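Local coordinates for protein telomerase reverse transcriptase (Candida tropicalis MYA-3404, PDB 6ZD1) that probably copies a template within its RNA component to add simple sequence repeats to chromosome ends, as a telomerase reverse transcriptase, at residues 198-201 with 202-205. Residues are numbered along the deposited sequence; the frame is centred on the assembly and turned at random.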
ATOM      1  N   HIS A 198      -7.589   1.932 -22.067  1.00 62.52           N
ATOM      2  CA  HIS A 198      -8.473   0.800 -21.801  1.00 66.88           C
ATOM      3  C   HIS A 198      -8.345  -0.268 -22.880  1.00 68.67           C
ATOM      4  O   HIS A 198      -8.387  -1.466 -22.582  1.00 74.73           O
ATOM      5  CB  HIS A 198      -9.927   1.267 -21.694  1.00 58.43           C
ATOM      6  CG  HIS A 198     -10.213   2.105 -20.484  1.00 52.01           C
ATOM      7  ND1 HIS A 198     -10.016   1.651 -19.197  1.00 65.61           N
ATOM      8  CD2 HIS A 198     -10.695   3.365 -20.368  1.00 53.06           C
ATOM      9  CE1 HIS A 198     -10.352   2.600 -18.340  1.00 56.56           C
ATOM     10  NE2 HIS A 198     -10.771   3.649 -19.025  1.00 58.03           N
ATOM     11  N   SER A 199      -8.167   0.147 -24.139  1.00 70.86           N
ATOM     12  CA  SER A 199      -8.067  -0.821 -25.227  1.00 73.06           C
ATOM     13  C   SER A 199      -6.828  -1.699 -25.082  1.00 76.36           C
ATOM     14  O   SER A 199      -6.898  -2.919 -25.271  1.00 80.04           O
ATOM     15  CB  SER A 199      -8.073  -0.104 -26.580  1.00 79.83           C
ATOM     16  OG  SER A 199      -7.131   0.954 -26.619  1.00 95.37           O
ATOM     17  N   ILE A 200      -5.681  -1.102 -24.748  1.00 74.61           N
ATOM     18  CA  ILE A 200      -4.468  -1.905 -24.644  1.00 72.37           C
ATOM     19  C   ILE A 200      -4.375  -2.593 -23.287  1.00 71.66           C
ATOM     20  O   ILE A 200      -3.770  -3.666 -23.174  1.00 71.83           O
ATOM     21  CB  ILE A 200      -3.221  -1.048 -24.931  1.00 78.15           C
ATOM     22  CG1 ILE A 200      -2.060  -1.938 -25.375  1.00 88.62           C
ATOM     23  CG2 ILE A 200      -2.817  -0.243 -23.709  1.00 76.03           C
ATOM     24  CD1 ILE A 200      -2.356  -2.759 -26.612  1.00 97.79           C
ATOM     25  N   TRP A 201      -4.978  -2.021 -22.242  1.00 67.73           N
ATOM     26  CA  TRP A 201      -4.957  -2.695 -20.948  1.00 73.82           C
ATOM     27  C   TRP A 201      -5.804  -3.961 -20.974  1.00 76.26           C
ATOM     28  O   TRP A 201      -5.391  -4.998 -20.441  1.00 78.65           O
ATOM     29  CB  TRP A 201      -5.440  -1.757 -19.842  1.00 72.16           C
ATOM     30  CG  TRP A 201      -5.597  -2.459 -18.522  1.00 65.48           C
ATOM     31  CD1 TRP A 201      -6.758  -2.916 -17.970  1.00 64.14           C
ATOM     32  CD2 TRP A 201      -4.552  -2.802 -17.603  1.00 69.61           C
ATOM     33  NE1 TRP A 201      -6.503  -3.518 -16.758  1.00 62.25           N
ATOM     34  CE2 TRP A 201      -5.156  -3.459 -16.509  1.00 67.98           C
ATOM     35  CE3 TRP A 201      -3.165  -2.617 -17.596  1.00 73.72           C
ATOM     36  CZ2 TRP A 201      -4.421  -3.931 -15.421  1.00 68.91           C
ATOM     37  CZ3 TRP A 201      -2.437  -3.083 -16.514  1.00 76.32           C
ATOM     38  CH2 TRP A 201      -3.068  -3.731 -15.440  1.00 75.27           C
ATOM     39  N   ASN A 202      -6.981  -3.904 -21.605  1.00 74.44           N
ATOM     40  CA  ASN A 202      -7.823  -5.094 -21.697  1.00 77.57           C
ATOM     41  C   ASN A 202      -7.129  -6.192 -22.488  1.00 69.64           C
ATOM     42  O   ASN A 202      -7.244  -7.376 -22.154  1.00 78.56           O
ATOM     43  CB  ASN A 202      -9.171  -4.747 -22.330  1.00 62.28           C
ATOM     44  CG  ASN A 202     -10.021  -3.857 -21.442  1.00 74.50           C
ATOM     45  OD1 ASN A 202      -9.885  -3.868 -20.217  1.00 79.62           O
ATOM     46  ND2 ASN A 202     -10.904  -3.084 -22.058  1.00 78.74           N
ATOM     47  N   GLU A 203      -6.388  -5.815 -23.530  1.00 73.16           N
ATOM     48  CA  GLU A 203      -5.684  -6.805 -24.337  1.00 80.10           C
ATOM     49  C   GLU A 203      -4.560  -7.454 -23.537  1.00 84.03           C
ATOM     50  O   GLU A 203      -4.424  -8.683 -23.523  1.00 89.65           O
ATOM     51  CB  GLU A 203      -5.148  -6.141 -25.608  1.00 71.46           C
ATOM     52  CG  GLU A 203      -4.989  -7.064 -26.807  1.00 83.64           C
ATOM     53  CD  GLU A 203      -3.576  -7.587 -26.959  1.00111.73           C
ATOM     54  OE1 GLU A 203      -3.398  -8.823 -26.963  1.00119.50           O
ATOM     55  OE2 GLU A 203      -2.645  -6.760 -27.073  1.00114.94           O
ATOM     56  N   LEU A 204      -3.754  -6.644 -22.847  1.00 85.86           N
ATOM     57  CA  LEU A 204      -2.690  -7.197 -22.015  1.00 85.77           C
ATOM     58  C   LEU A 204      -3.252  -8.047 -20.885  1.00 80.51           C
ATOM     59  O   LEU A 204      -2.732  -9.130 -20.592  1.00 82.72           O
ATOM     60  CB  LEU A 204      -1.829  -6.073 -21.443  1.00 89.79           C
ATOM     61  CG  LEU A 204      -1.064  -5.212 -22.444  1.00 92.60           C
ATOM     62  CD1 LEU A 204      -0.236  -4.186 -21.694  1.00 78.28           C
ATOM     63  CD2 LEU A 204      -0.194  -6.077 -23.345  1.00 85.02           C
ATOM     64  N   SER A 205      -4.316  -7.570 -20.236  1.00 76.25           N
ATOM     65  CA  SER A 205      -4.851  -8.263 -19.068  1.00 75.07           C
ATOM     66  C   SER A 205      -5.477  -9.597 -19.456  1.00 89.51           C
ATOM     67  O   SER A 205      -5.235 -10.619 -18.804  1.00 92.44           O
ATOM     68  CB  SER A 205      -5.867  -7.375 -18.348  1.00 70.66           C
ATOM     69  OG  SER A 205      -6.954  -7.056 -19.194  1.00 84.19           O
TER
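Ser205 packs on Trp201, one turn earlier. The serine CB lies over one face of the indole, 4.2 Å above its plane and displaced toward the rim, while Ser205 N donates to Trp201 O at 2.8 Å. With chi1 at 61°, Ser205 OG is folded back between its own N and carbonyl carbon, and its proton can go either to Trp201 O, 2.9 Å from OG, or to Asn202 O. A hydroxyl turned back on the preceding turn is familiar in alpha helices; here it belongs to the opening turns of helix 198-216, within the telomerase RNA-binding family region. With CG opposite its backbone N (chi1 173°), Trp201 carries its ring to Tyr181, where the two stack, and to Phe196. Asn202 instead has CG beside its backbone N, 3.1 Å from His198 O, the acceptor of that N-H; its amide plane stands 59° from the indole, OD1 lying 4.0 Å from Trp201 CD1. The bent Glu203 chain brings OE2 to 4.0 Å from Ile200 CD1, while its OE1 accepts a hydrogen bond from Asn207 ND2. Leu204 N donates to Ile200 O, against which Leu204 CG rests at 3.2 Å, and both side chains pack on Tyr75.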